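Long-range contacts in Mll8374 protein (Mesorhizobium loti, PDB 3B5E), which probably hydrolyses carboxylic ester bonds, as a serine carboxylesterase of the alpha/beta-hydrolase fold: residues 136-141 / 158-163; 20-25 / 56-61; 83-88 / 147-152; 14-19 / 96-101. All blocks are in the same frame, centred on the assembly; numbering follows the deposited sequence. Where two conformers were deposited one is given.

Overall arrangement
Contacts 1 and 2 lie in one mixed seven-stranded sheet, their centres about 19 Å apart: contact 2 pairs its antiparallel edge strand 20-23 with strand 58-62, and contact 1 joins the parallel neighbours 138-142 and 160-166. Contacts 3 and 4 share helix 85-106, centres about 21 Å apart. Contact 4 touches contact 2 through F98 against Y20 and V60, whereas contacts 2 and 3 are about 29 Å apart between centres, on opposite sides of the chain's centre. Along the chain, contacts 4 and 2 open first; contact 3 follows, its segments alternating with those of both contact 4 and contact 1. Contacts 1 and 2 knit the sheet itself, while 3 and 4 fix loops against helix 85-106, as expected of an alpha/beta-hydrolase.

Contact 1: 136-141 / 158-163; sequences VRLAAL and GIRTLI
L138 with R160, A139 with T161, A140 with L162 and L141 with I163 are successive parallel pairs in the central sheet of an alpha/beta-hydrolase fold, the two strand segments running within 10° of each other. A139 is bonded at both ends of its backbone: its N donates to R160 O, and its O receives L162 N at 2.8 Å in a nearly straight bond (169°). L141 N then reaches L162 O. Just before the strands begin, R160 N gives a longer bond to R137 O (3.3 Å), which also receives a hydrogen bond from a water that donates to G158 O as well. With CG anti to the carbonyl carbon (chi1 -54°), L141 has CB 3.6 Å from L162 O, CG 3.9 Å from T161 CG2, and CD1 3.6 Å from that methyl, in one of two deposited T161 conformers, and 4.2 Å from I163 CG1. V125 of helix 120-131 also touches this leucine. With an alanine here, I163 CG1 and V125 would probably each lose one apolar neighbour, opening a gap toward that helix. On the L138 face, the R160 guanidinium makes a cation-pi contact with W212 and bonds its carbonyl, while L138 CD2 sits at the guanidinium edge, 3.5 Å from NH1.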
loop_
_atom_site.group_PDB
_atom_site.type_symbol
_atom_site.label_atom_id
_atom_site.label_comp_id
_atom_site.label_asym_id
_atom_site.label_seq_id
_atom_site.Cartn_x
_atom_site.Cartn_y
_atom_site.Cartn_z
ATOM N N VAL A 136 3.022 10.309 1.144
ATOM C CA VAL A 136 3.665 9.119 1.686
ATOM C C VAL A 136 5.061 9.433 2.234
ATOM O O VAL A 136 5.868 10.077 1.559
ATOM C CB VAL A 136 3.695 8.000 0.633
ATOM C CG1 VAL A 136 4.333 6.717 1.208
ATOM C CG2 VAL A 136 2.277 7.714 0.124
ATOM N N ARG A 137 5.309 9.011 3.482
ATOM C CA ARG A 137 6.641 9.038 4.115
ATOM C C ARG A 137 7.248 7.640 4.318
ATOM O O ARG A 137 8.461 7.494 4.354
ATOM C CB ARG A 137 6.588 9.699 5.497
ATOM C CG ARG A 137 6.507 11.222 5.497
ATOM C CD ARG A 137 5.092 11.745 5.181
ATOM N NE ARG A 137 4.803 13.045 5.814
ATOM C CZ ARG A 137 3.729 13.801 5.552
ATOM N NH1 ARG A 137 2.835 13.423 4.641
ATOM N NH2 ARG A 137 3.551 14.957 6.196
ATOM N N LEU A 138 6.383 6.642 4.459
ATOM C CA LEU A 138 6.759 5.264 4.757
ATOM C C LEU A 138 5.829 4.354 3.976
ATOM O O LEU A 138 4.611 4.505 4.063
ATOM C CB LEU A 138 6.603 4.962 6.254
ATOM C CG LEU A 138 7.503 5.625 7.314
ATOM C CD1 LEU A 138 7.136 5.112 8.713
ATOM C CD2 LEU A 138 8.977 5.373 7.024
ATOM N N ALA A 139 6.395 3.439 3.189
ATOM C CA ALA A 139 5.604 2.521 2.379
ATOM C C ALA A 139 6.148 1.105 2.530
ATOM O O ALA A 139 7.358 0.902 2.496
ATOM C CB ALA A 139 5.635 2.906 0.920
ATOM N N ALA A 140 5.249 0.148 2.682
ATOM C CA ALA A 140 5.584 -1.283 2.732
ATOM C C ALA A 140 4.826 -1.929 1.575
ATOM O O ALA A 140 3.577 -1.941 1.560
ATOM C CB ALA A 140 5.195 -1.909 4.041
ATOM N N LEU A 141 5.594 -2.436 0.601
ATOM C CA LEU A 141 5.064 -2.892 -0.658
ATOM C C LEU A 141 5.273 -4.408 -0.748
ATOM O O LEU A 141 6.404 -4.881 -0.926
ATOM C CB LEU A 141 5.782 -2.209 -1.842
ATOM C CG LEU A 141 5.833 -0.668 -1.858
ATOM C CD1 LEU A 141 6.563 -0.167 -3.089
ATOM C CD2 LEU A 141 4.462 -0.015 -1.780
ATOM N N GLY A 158 13.976 11.116 1.155
ATOM C CA GLY A 158 13.416 11.087 2.485
ATOM C C GLY A 158 12.373 10.010 2.701
ATOM O O GLY A 158 12.014 9.741 3.858
ATOM N N ILE A 159 11.860 9.396 1.632
ATOM C CA ILE A 159 10.881 8.326 1.796
ATOM C C ILE A 159 11.596 6.971 2.010
ATOM O O ILE A 159 12.502 6.611 1.272
ATOM C CB ILE A 159 9.879 8.282 0.600
ATOM C CG1 ILE A 159 9.141 9.614 0.512
ATOM C CG2 ILE A 159 8.866 7.152 0.732
ATOM C CD1 ILE A 159 8.315 9.770 -0.754
ATOM N N ARG A 160 11.197 6.249 3.046
ATOM C CA ARG A 160 11.635 4.889 3.220
ATOM C C ARG A 160 10.578 3.941 2.668
ATOM O O ARG A 160 9.389 4.003 3.065
ATOM C CB ARG A 160 11.871 4.595 4.696
ATOM C CG ARG A 160 13.024 5.376 5.308
ATOM C CD ARG A 160 12.958 5.228 6.862
ATOM N NE ARG A 160 13.329 3.866 7.309
ATOM C CZ ARG A 160 12.593 2.994 8.027
ATOM N NH1 ARG A 160 11.355 3.230 8.465
ATOM N NH2 ARG A 160 13.140 1.833 8.317
ATOM N N THR A 161 11.028 3.053 1.787
ATOM C CA THR A 161 10.186 2.057 1.171
ATOM C C THR A 161 10.752 0.671 1.470
ATOM O O THR A 161 11.956 0.431 1.293
ATOM C CB THR A 161 10.134 2.261 -0.341
ATOM O OG1 THR A 161 9.955 3.657 -0.625
ATOM C CG2 THR A 161 8.993 1.453 -0.940
ATOM N N LEU A 162 9.891 -0.218 1.965
ATOM C CA LEU A 162 10.199 -1.614 2.115
ATOM C C LEU A 162 9.487 -2.352 0.958
ATOM O O LEU A 162 8.324 -2.063 0.672
ATOM C CB LEU A 162 9.702 -2.129 3.475
ATOM C CG LEU A 162 9.717 -3.621 3.701
ATOM C CD1 LEU A 162 11.151 -4.207 3.871
ATOM C CD2 LEU A 162 8.836 -3.929 4.912
ATOM N N ILE A 163 10.201 -3.289 0.312
ATOM C CA ILE A 163 9.659 -4.184 -0.713
ATOM C C ILE A 163 9.906 -5.609 -0.258
ATOM O O ILE A 163 11.039 -5.941 0.193
ATOM C CB ILE A 163 10.326 -3.929 -2.108
ATOM C CG1 ILE A 163 9.945 -2.542 -2.636
ATOM C CG2 ILE A 163 9.989 -5.071 -3.087
ATOM C CD1 ILE A 163 10.809 -2.089 -3.812
HETATM O O HOH W 1 10.529 8.535 5.686
#

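Contact 2: 20-25 / 56-61; sequences YRLLGA and TATLVA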
loop_
_atom_site.group_PDB
_atom_site.type_symbol
_atom_site.label_atom_id
_atom_site.label_comp_id
_atom_site.label_asym_id
_atom_site.label_seq_id
_atom_site.Cartn_x
_atom_site.Cartn_y
_atom_site.Cartn_z
ATOM N N TYR A 20 -14.109 2.581 3.636
ATOM C CA TYR A 20 -13.077 2.184 4.588
ATOM C C TYR A 20 -13.625 1.824 5.939
ATOM O O TYR A 20 -14.715 2.252 6.311
ATOM C CB TYR A 20 -11.969 3.246 4.731
ATOM C CG TYR A 20 -12.417 4.491 5.442
ATOM C CD1 TYR A 20 -13.258 5.414 4.815
ATOM C CD2 TYR A 20 -12.056 4.710 6.766
ATOM C CE1 TYR A 20 -13.700 6.558 5.489
ATOM C CE2 TYR A 20 -12.483 5.827 7.449
ATOM C CZ TYR A 20 -13.305 6.748 6.823
ATOM O OH TYR A 20 -13.711 7.848 7.563
ATOM N N ARG A 21 -12.836 1.044 6.677
ATOM C CA ARG A 21 -13.082 0.766 8.076
ATOM C C ARG A 21 -11.926 1.385 8.874
ATOM O O ARG A 21 -10.758 1.389 8.414
ATOM C CB ARG A 21 -13.108 -0.732 8.325
ATOM C CG ARG A 21 -14.222 -1.442 7.634
ATOM C CD ARG A 21 -14.092 -2.929 7.881
ATOM N NE ARG A 21 -15.090 -3.666 7.105
ATOM C CZ ARG A 21 -16.332 -3.952 7.494
ATOM N NH1 ARG A 21 -16.800 -3.614 8.687
ATOM N NH2 ARG A 21 -17.121 -4.610 6.666
ATOM N N LEU A 22 -12.256 1.860 10.072
ATOM C CA LEU A 22 -11.296 2.478 10.988
ATOM C C LEU A 22 -11.189 1.617 12.235
ATOM O O LEU A 22 -12.161 1.527 13.005
ATOM C CB LEU A 22 -11.718 3.901 11.386
ATOM C CG LEU A 22 -10.659 4.741 12.137
ATOM C CD1 LEU A 22 -9.429 5.114 11.230
ATOM C CD2 LEU A 22 -11.269 5.972 12.747
ATOM N N LEU A 23 -10.028 0.991 12.409
ATOM C CA LEU A 23 -9.753 0.107 13.548
ATOM C C LEU A 23 -8.663 0.636 14.493
ATOM O O LEU A 23 -7.748 1.334 14.096
ATOM C CB LEU A 23 -9.407 -1.302 13.047
ATOM C CG LEU A 23 -10.359 -1.954 12.039
ATOM C CD1 LEU A 23 -10.054 -1.662 10.542
ATOM C CD2 LEU A 23 -10.269 -3.433 12.294
ATOM N N GLY A 24 -8.828 0.355 15.780
ATOM C CA GLY A 24 -7.809 0.690 16.785
ATOM C C GLY A 24 -7.660 2.162 17.119
ATOM O O GLY A 24 -6.708 2.542 17.782
ATOM N N ALA A 25 -8.591 2.992 16.662
ATOM C CA ALA A 25 -8.493 4.451 16.861
ATOM C C ALA A 25 -8.530 4.908 18.308
ATOM O O ALA A 25 -8.094 6.025 18.592
ATOM C CB ALA A 25 -9.544 5.205 16.002
ATOM N N THR A 56 -1.623 -1.970 18.127
ATOM C CA THR A 56 -2.267 -0.803 18.726
ATOM C C THR A 56 -2.300 0.410 17.793
ATOM O O THR A 56 -2.760 1.482 18.184
ATOM C CB THR A 56 -1.619 -0.417 20.073
ATOM O OG1 THR A 56 -0.276 0.022 19.878
ATOM C CG2 THR A 56 -1.689 -1.585 21.106
ATOM N N ALA A 57 -1.831 0.232 16.553
ATOM C CA ALA A 57 -1.940 1.260 15.537
ATOM C C ALA A 57 -3.391 1.459 15.094
ATOM O O ALA A 57 -4.199 0.531 15.092
ATOM C CB ALA A 57 -1.042 0.921 14.279
ATOM N N THR A 58 -3.702 2.702 14.751
ATOM C CA THR A 58 -4.918 3.009 14.026
ATOM C C THR A 58 -4.759 2.486 12.596
ATOM O O THR A 58 -3.780 2.808 11.898
ATOM C CB THR A 58 -5.180 4.516 14.022
ATOM O OG1 THR A 58 -5.261 4.971 15.375
ATOM C CG2 THR A 58 -6.480 4.818 13.295
ATOM N N LEU A 59 -5.735 1.686 12.177
ATOM C CA LEU A 59 -5.770 1.109 10.864
ATOM C C LEU A 59 -6.875 1.772 10.041
ATOM O O LEU A 59 -8.033 1.838 10.478
ATOM C CB LEU A 59 -6.018 -0.403 10.946
ATOM C CG LEU A 59 -5.093 -1.197 11.871
ATOM C CD1 LEU A 59 -5.471 -2.666 11.770
ATOM C CD2 LEU A 59 -3.579 -0.978 11.572
ATOM N N VAL A 60 -6.497 2.276 8.862
ATOM C CA VAL A 60 -7.452 2.683 7.810
ATOM C C VAL A 60 -7.446 1.573 6.770
ATOM O O VAL A 60 -6.537 1.480 5.935
ATOM C CB VAL A 60 -7.132 4.052 7.153
ATOM C CG1 VAL A 60 -8.176 4.417 6.061
ATOM C CG2 VAL A 60 -7.034 5.178 8.185
ATOM N N ALA A 61 -8.457 0.717 6.840
ATOM C CA ALA A 61 -8.583 -0.409 5.926
ATOM C C ALA A 61 -9.500 0.044 4.781
ATOM O O ALA A 61 -10.720 -0.010 4.902
ATOM C CB ALA A 61 -9.140 -1.597 6.647
#
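R21 and A61 form a hydrogen-bonded antiparallel pair, as do L23 and L59 two residues on, so four backbone bonds close the strip. R21 N donates to A61 O (3.0 Å) and A61 N to R21 O (2.9 Å); L23 N donates to L59 O (2.9 Å), and L59 N returns to L23 O in the straightest of the four (2.8 Å, 171°). Three acceptors gain a further CA-H···O contact: A61 O from Y20, L59 O from L22 and L23 O from T58. Backbone groups that face away from this pairing find other partners: T58 and V60 bond to strand 32-36 and the residue before it, and L22 O accepts S10 OG. Polar side-chain ends also find outside partners. The R21 guanidinium forms a salt bridge with E43 through NE and bonds S10 O through NH1, and Y20 OH is hydrogen-bonded to H106 and R105. On the face shared by L22 and V60, L22 has CG anti to the backbone N (chi1 -169°), carrying CD1 across to T58 CG2 (3.6 Å) and V60 CG2 (3.9 Å). On the other face L23 CD1 meets A61 CB at 4.0 Å. G24, where the pairing stops, has a positive phi, and a side chain there would run into A57 O. A mostly parallel sheet with one antiparallel strand near its start is characteristic of the alpha/beta-hydrolase fold; here that strand is outermost.

Contact 3: 83-88 / 147-152; sequences FEQKSI and VLDHVP. With EDO (1,2-ethanediol), chain N.
F83 sets its ring obliquely against V147, with CD2 3.7 Å from V147 CG1, while a water links F83 N to V147 O. E84 occupies the N-cap position before helix 85-106. Q85 carries the polar part of the contact: bent at chi2 (-67°), its chain lays the amide flat over the D149 carboxylate, the two planes only 5° apart. NE2 donates almost straight to V147 O (2.9 Å, 178°), within both the amide and carbonyl planes, and also to F83 O (3.1 Å) from above that carbonyl's plane. OE1 accepts D149 N at 2.8 Å, likewise from above the plane, and a water that is held in turn by H150 N. Four bonds thus fix the rotation of the amide. The backbone N atoms of Q85 and K86, at the start of the helix, are met by the two hydroxyls of an ethanediol, probably from the crystallisation liquor. I88, one turn on, fills the apolar side, with CD1 3.8 Å from V147 CG2 and CG2 3.8 Å from L148 CD2. The first turn of helix 85-106 thereby holds the loop that follows strand 138-142, with helix 120-131 touching both V147 and I88 through S127.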
loop_
_atom_site.group_PDB
_atom_site.type_symbol
_atom_site.label_atom_id
_atom_site.label_comp_id
_atom_site.label_asym_id
_atom_site.label_seq_id
_atom_site.Cartn_x
_atom_site.Cartn_y
_atom_site.Cartn_z
ATOM N N PHE A 83 -1.691 -2.341 -17.244
ATOM C CA PHE A 83 -2.762 -1.648 -16.557
ATOM C C PHE A 83 -3.147 -0.391 -17.293
ATOM O O PHE A 83 -2.322 0.210 -18.002
ATOM C CB PHE A 83 -2.353 -1.379 -15.114
ATOM C CG PHE A 83 -1.944 -2.624 -14.406
ATOM C CD1 PHE A 83 -2.909 -3.476 -13.907
ATOM C CD2 PHE A 83 -0.616 -2.990 -14.326
ATOM C CE1 PHE A 83 -2.563 -4.655 -13.307
ATOM C CE2 PHE A 83 -0.257 -4.183 -13.749
ATOM C CZ PHE A 83 -1.234 -5.009 -13.208
ATOM N N GLU A 84 -4.408 0.005 -17.143
ATOM C CA GLU A 84 -4.932 1.188 -17.820
ATOM C C GLU A 84 -4.361 2.428 -17.143
ATOM O O GLU A 84 -4.629 2.683 -15.976
ATOM C CB GLU A 84 -6.463 1.207 -17.807
ATOM C CG GLU A 84 -7.065 0.041 -18.559
ATOM C CD GLU A 84 -8.575 0.086 -18.666
ATOM O OE1 GLU A 84 -9.182 1.045 -18.151
ATOM O OE2 GLU A 84 -9.155 -0.851 -19.262
ATOM N N GLN A 85 -3.584 3.197 -17.895
ATOM C CA GLN A 85 -2.813 4.271 -17.323
ATOM C C GLN A 85 -3.725 5.397 -16.849
ATOM O O GLN A 85 -3.515 5.925 -15.766
ATOM C CB GLN A 85 -1.762 4.742 -18.315
ATOM C CG GLN A 85 -0.791 3.675 -18.717
ATOM C CD GLN A 85 0.102 3.245 -17.590
ATOM O OE1 GLN A 85 0.852 4.050 -17.061
ATOM N NE2 GLN A 85 0.048 1.985 -17.234
ATOM N N LYS A 86 -4.772 5.693 -17.622
ATOM C CA LYS A 86 -5.786 6.679 -17.236
ATOM C C LYS A 86 -6.482 6.306 -15.901
ATOM O O LYS A 86 -6.784 7.169 -15.073
ATOM C CB LYS A 86 -6.789 6.852 -18.394
ATOM C CG LYS A 86 -7.817 7.919 -18.204
ATOM N N SER A 87 -6.697 5.010 -15.696
ATOM C CA SER A 87 -7.235 4.484 -14.460
ATOM C C SER A 87 -6.298 4.640 -13.261
ATOM O O SER A 87 -6.727 5.063 -12.185
ATOM C CB SER A 87 -7.644 3.039 -14.650
ATOM O OG SER A 87 -8.315 2.568 -13.499
ATOM N N ILE A 88 -5.018 4.340 -13.451
ATOM C CA ILE A 88 -4.034 4.533 -12.382
ATOM C C ILE A 88 -4.024 6.004 -11.979
ATOM O O ILE A 88 -4.055 6.340 -10.814
ATOM C CB ILE A 88 -2.594 4.099 -12.792
ATOM C CG1 ILE A 88 -2.535 2.592 -13.117
ATOM C CG2 ILE A 88 -1.555 4.429 -11.664
ATOM C CD1 ILE A 88 -1.218 2.079 -13.728
ATOM N N VAL A 147 4.093 -0.377 -12.668
ATOM C CA VAL A 147 2.792 -0.311 -13.367
ATOM C C VAL A 147 2.594 0.942 -14.225
ATOM O O VAL A 147 1.700 0.970 -15.067
ATOM C CB VAL A 147 1.592 -0.439 -12.386
ATOM C CG1 VAL A 147 1.660 -1.771 -11.627
ATOM C CG2 VAL A 147 1.507 0.738 -11.363
ATOM N N LEU A 148 3.404 1.980 -13.998
ATOM C CA LEU A 148 3.275 3.247 -14.685
ATOM C C LEU A 148 4.159 3.224 -15.901
ATOM O O LEU A 148 5.320 2.899 -15.805
ATOM C CB LEU A 148 3.715 4.424 -13.815
ATOM C CG LEU A 148 2.709 5.091 -12.900
ATOM C CD1 LEU A 148 3.415 6.284 -12.205
ATOM C CD2 LEU A 148 1.480 5.522 -13.718
ATOM N N ASP A 149 3.616 3.580 -17.047
ATOM C CA ASP A 149 4.421 3.642 -18.256
ATOM C C ASP A 149 5.304 4.886 -18.304
ATOM O O ASP A 149 6.425 4.815 -18.791
ATOM C CB ASP A 149 3.538 3.649 -19.508
ATOM C CG ASP A 149 2.824 2.317 -19.748
ATOM O OD1 ASP A 149 3.187 1.295 -19.100
ATOM O OD2 ASP A 149 1.879 2.336 -20.590
ATOM N N HIS A 150 4.784 6.019 -17.864
ATOM C CA HIS A 150 5.558 7.246 -17.833
ATOM C C HIS A 150 5.566 7.737 -16.383
ATOM O O HIS A 150 4.516 7.846 -15.732
ATOM C CB HIS A 150 5.002 8.280 -18.821
ATOM C CG HIS A 150 4.896 7.762 -20.229
ATOM N ND1 HIS A 150 5.972 7.225 -20.910
ATOM C CD2 HIS A 150 3.836 7.668 -21.070
ATOM C CE1 HIS A 150 5.582 6.836 -22.112
ATOM N NE2 HIS A 150 4.291 7.093 -22.235
ATOM N N VAL A 151 6.772 7.942 -15.861
ATOM C CA VAL A 151 6.965 8.333 -14.477
ATOM C C VAL A 151 7.423 9.770 -14.497
ATOM O O VAL A 151 8.345 10.101 -15.225
ATOM C CB VAL A 151 8.024 7.431 -13.797
ATOM C CG1 VAL A 151 8.105 7.730 -12.337
ATOM C CG2 VAL A 151 7.693 5.946 -14.033
ATOM N N PRO A 152 6.781 10.640 -13.717
ATOM C CA PRO A 152 7.308 11.990 -13.639
ATOM C C PRO A 152 8.631 12.020 -12.872
ATOM O O PRO A 152 8.960 11.055 -12.208
ATOM C CB PRO A 152 6.232 12.762 -12.872
ATOM C CG PRO A 152 5.177 11.805 -12.555
ATOM C CD PRO A 152 5.607 10.446 -12.853
HETATM C C1 EDO N . -4.986 4.043 -21.413
HETATM O O1 EDO N . -5.094 4.950 -20.329
HETATM C C2 EDO N . -3.541 3.586 -21.502
HETATM O O2 EDO N . -3.426 2.400 -20.734
HETATM O O HOH W 2 0.979 -1.197 -16.738
HETATM O O HOH W 3 1.891 6.507 -17.603
#

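Contact 4: 14-19 / 96-101; sequences TDLAFP and AAFTNE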
loop_
_atom_site.group_PDB
_atom_site.type_symbol
_atom_site.label_atom_id
_atom_site.label_comp_id
_atom_site.label_asym_id
_atom_site.label_seq_id
_atom_site.Cartn_x
_atom_site.Cartn_y
_atom_site.Cartn_z
ATOM N N THR A 14 -18.798 4.996 4.334
ATOM C CA THR A 14 -18.972 5.154 2.902
ATOM C C THR A 14 -19.193 6.596 2.421
ATOM O O THR A 14 -19.506 6.803 1.262
ATOM C CB THR A 14 -20.142 4.259 2.397
ATOM O OG1 THR A 14 -21.345 4.640 3.059
ATOM C CG2 THR A 14 -19.860 2.785 2.680
ATOM N N ASP A 15 -19.013 7.590 3.281
ATOM C CA ASP A 15 -19.240 8.967 2.845
ATOM C C ASP A 15 -18.006 9.707 2.331
ATOM O O ASP A 15 -18.132 10.847 1.878
ATOM C CB ASP A 15 -19.917 9.785 3.928
ATOM C CG ASP A 15 -19.236 9.674 5.243
ATOM O OD1 ASP A 15 -18.337 8.816 5.374
ATOM O OD2 ASP A 15 -19.639 10.410 6.164
ATOM N N LEU A 16 -16.827 9.079 2.362
ATOM C CA LEU A 16 -15.644 9.654 1.713
ATOM C C LEU A 16 -15.459 8.983 0.340
ATOM O O LEU A 16 -16.247 8.137 -0.046
ATOM C CB LEU A 16 -14.402 9.520 2.619
ATOM C CG LEU A 16 -14.483 10.209 3.982
ATOM C CD1 LEU A 16 -13.154 10.127 4.766
ATOM C CD2 LEU A 16 -14.929 11.649 3.812
ATOM N N ALA A 17 -14.427 9.368 -0.394
ATOM C CA ALA A 17 -14.255 8.924 -1.787
ATOM C C ALA A 17 -14.066 7.413 -1.926
ATOM O O ALA A 17 -14.461 6.842 -2.930
ATOM C CB ALA A 17 -13.088 9.674 -2.439
ATOM N N PHE A 18 -13.453 6.785 -0.916
ATOM C CA PHE A 18 -13.229 5.337 -0.877
ATOM C C PHE A 18 -13.920 4.765 0.340
ATOM O O PHE A 18 -13.862 5.367 1.403
ATOM C CB PHE A 18 -11.711 5.015 -0.790
ATOM C CG PHE A 18 -10.973 5.267 -2.068
ATOM C CD1 PHE A 18 -10.763 6.568 -2.518
ATOM C CD2 PHE A 18 -10.517 4.215 -2.846
ATOM C CE1 PHE A 18 -10.095 6.795 -3.714
ATOM C CE2 PHE A 18 -9.841 4.447 -4.022
ATOM C CZ PHE A 18 -9.654 5.731 -4.465
ATOM N N PRO A 19 -14.577 3.597 0.202
ATOM C CA PRO A 19 -15.076 2.993 1.437
ATOM C C PRO A 19 -13.914 2.525 2.325
ATOM O O PRO A 19 -12.854 2.169 1.817
ATOM C CB PRO A 19 -15.914 1.803 0.958
ATOM C CG PRO A 19 -16.030 1.950 -0.498
ATOM C CD PRO A 19 -14.881 2.762 -0.967
ATOM N N ALA A 96 -5.283 10.069 -3.095
ATOM C CA ALA A 96 -4.501 11.155 -2.526
ATOM C C ALA A 96 -5.431 12.110 -1.759
ATOM O O ALA A 96 -5.204 12.396 -0.568
ATOM C CB ALA A 96 -3.725 11.895 -3.633
ATOM N N ALA A 97 -6.502 12.536 -2.438
ATOM C CA ALA A 97 -7.532 13.406 -1.837
ATOM C C ALA A 97 -8.160 12.721 -0.615
ATOM O O ALA A 97 -8.292 13.337 0.441
ATOM C CB ALA A 97 -8.588 13.761 -2.857
ATOM N N PHE A 98 -8.498 11.439 -0.766
ATOM C CA PHE A 98 -9.057 10.632 0.314
ATOM C C PHE A 98 -8.160 10.568 1.558
ATOM O O PHE A 98 -8.658 10.667 2.706
ATOM C CB PHE A 98 -9.360 9.209 -0.202
ATOM C CG PHE A 98 -9.657 8.213 0.896
ATOM C CD1 PHE A 98 -10.890 8.234 1.534
ATOM C CD2 PHE A 98 -8.705 7.287 1.301
ATOM C CE1 PHE A 98 -11.179 7.351 2.552
ATOM C CE2 PHE A 98 -8.972 6.387 2.324
ATOM C CZ PHE A 98 -10.229 6.410 2.956
ATOM N N THR A 99 -6.844 10.416 1.359
ATOM C CA THR A 99 -5.914 10.320 2.498
ATOM C C THR A 99 -6.028 11.567 3.338
ATOM O O THR A 99 -6.111 11.493 4.551
ATOM C CB THR A 99 -4.401 10.090 2.119
ATOM O OG1 THR A 99 -3.846 11.240 1.466
ATOM C CG2 THR A 99 -4.244 8.882 1.262
ATOM N N ASN A 100 -6.055 12.710 2.672
ATOM C CA ASN A 100 -6.164 13.975 3.350
ATOM C C ASN A 100 -7.510 14.139 4.108
ATOM O O ASN A 100 -7.520 14.566 5.270
ATOM C CB ASN A 100 -5.826 15.098 2.354
ATOM C CG ASN A 100 -4.337 15.003 1.851
ATOM O OD1 ASN A 100 -3.424 14.560 2.594
ATOM N ND2 ASN A 100 -4.109 15.369 0.584
ATOM N N GLU A 101 -8.612 13.782 3.434
ATOM C CA GLU A 101 -9.962 13.752 4.023
ATOM C C GLU A 101 -9.964 12.886 5.268
ATOM O O GLU A 101 -10.372 13.326 6.336
ATOM C CB GLU A 101 -11.005 13.127 3.083
ATOM C CG GLU A 101 -11.356 13.842 1.810
ATOM C CD GLU A 101 -12.553 13.176 1.105
ATOM O OE1 GLU A 101 -12.483 11.964 0.714
ATOM O OE2 GLU A 101 -13.567 13.886 0.948
#
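F18 and F98 meet through a CH-pi contact: F18 CB stands over the centre of the F98 ring, 4.0 Å from its centroid and 7° off the normal. The two rings themselves are oblique, their planes at 49°, with F18 CD1 3.8 Å from F98 CB. F98 has CG anti to the backbone N (chi1 167°), which extends the ring from the helix toward the loop. F95 and Y20 extend the aromatic cluster, Y20 meeting F98 edge-to-face. At the rim L16 CB lies in the ring plane, 3.9 Å from F98 CE1. Replacing F98 by an alanine would probably leave F18 CB without a face to rest on and open a gap beside L16. Apolar packing continues where L16 slides past E101 in the opposite direction, bringing CD2 to 3.9 Å from E101 CD in one of two deposited conformers of that glutamate. Among polar contacts, A17 N donates a weak and doubtful bond to OE1 of the same E101 conformer (3.4 Å). D15 forms a salt bridge with R105, one turn further along the same helix. This is the layered packing of an alpha/beta-hydrolase, a helix lying against the sheet and, here, gripping the loop that leads into edge strand 20-23.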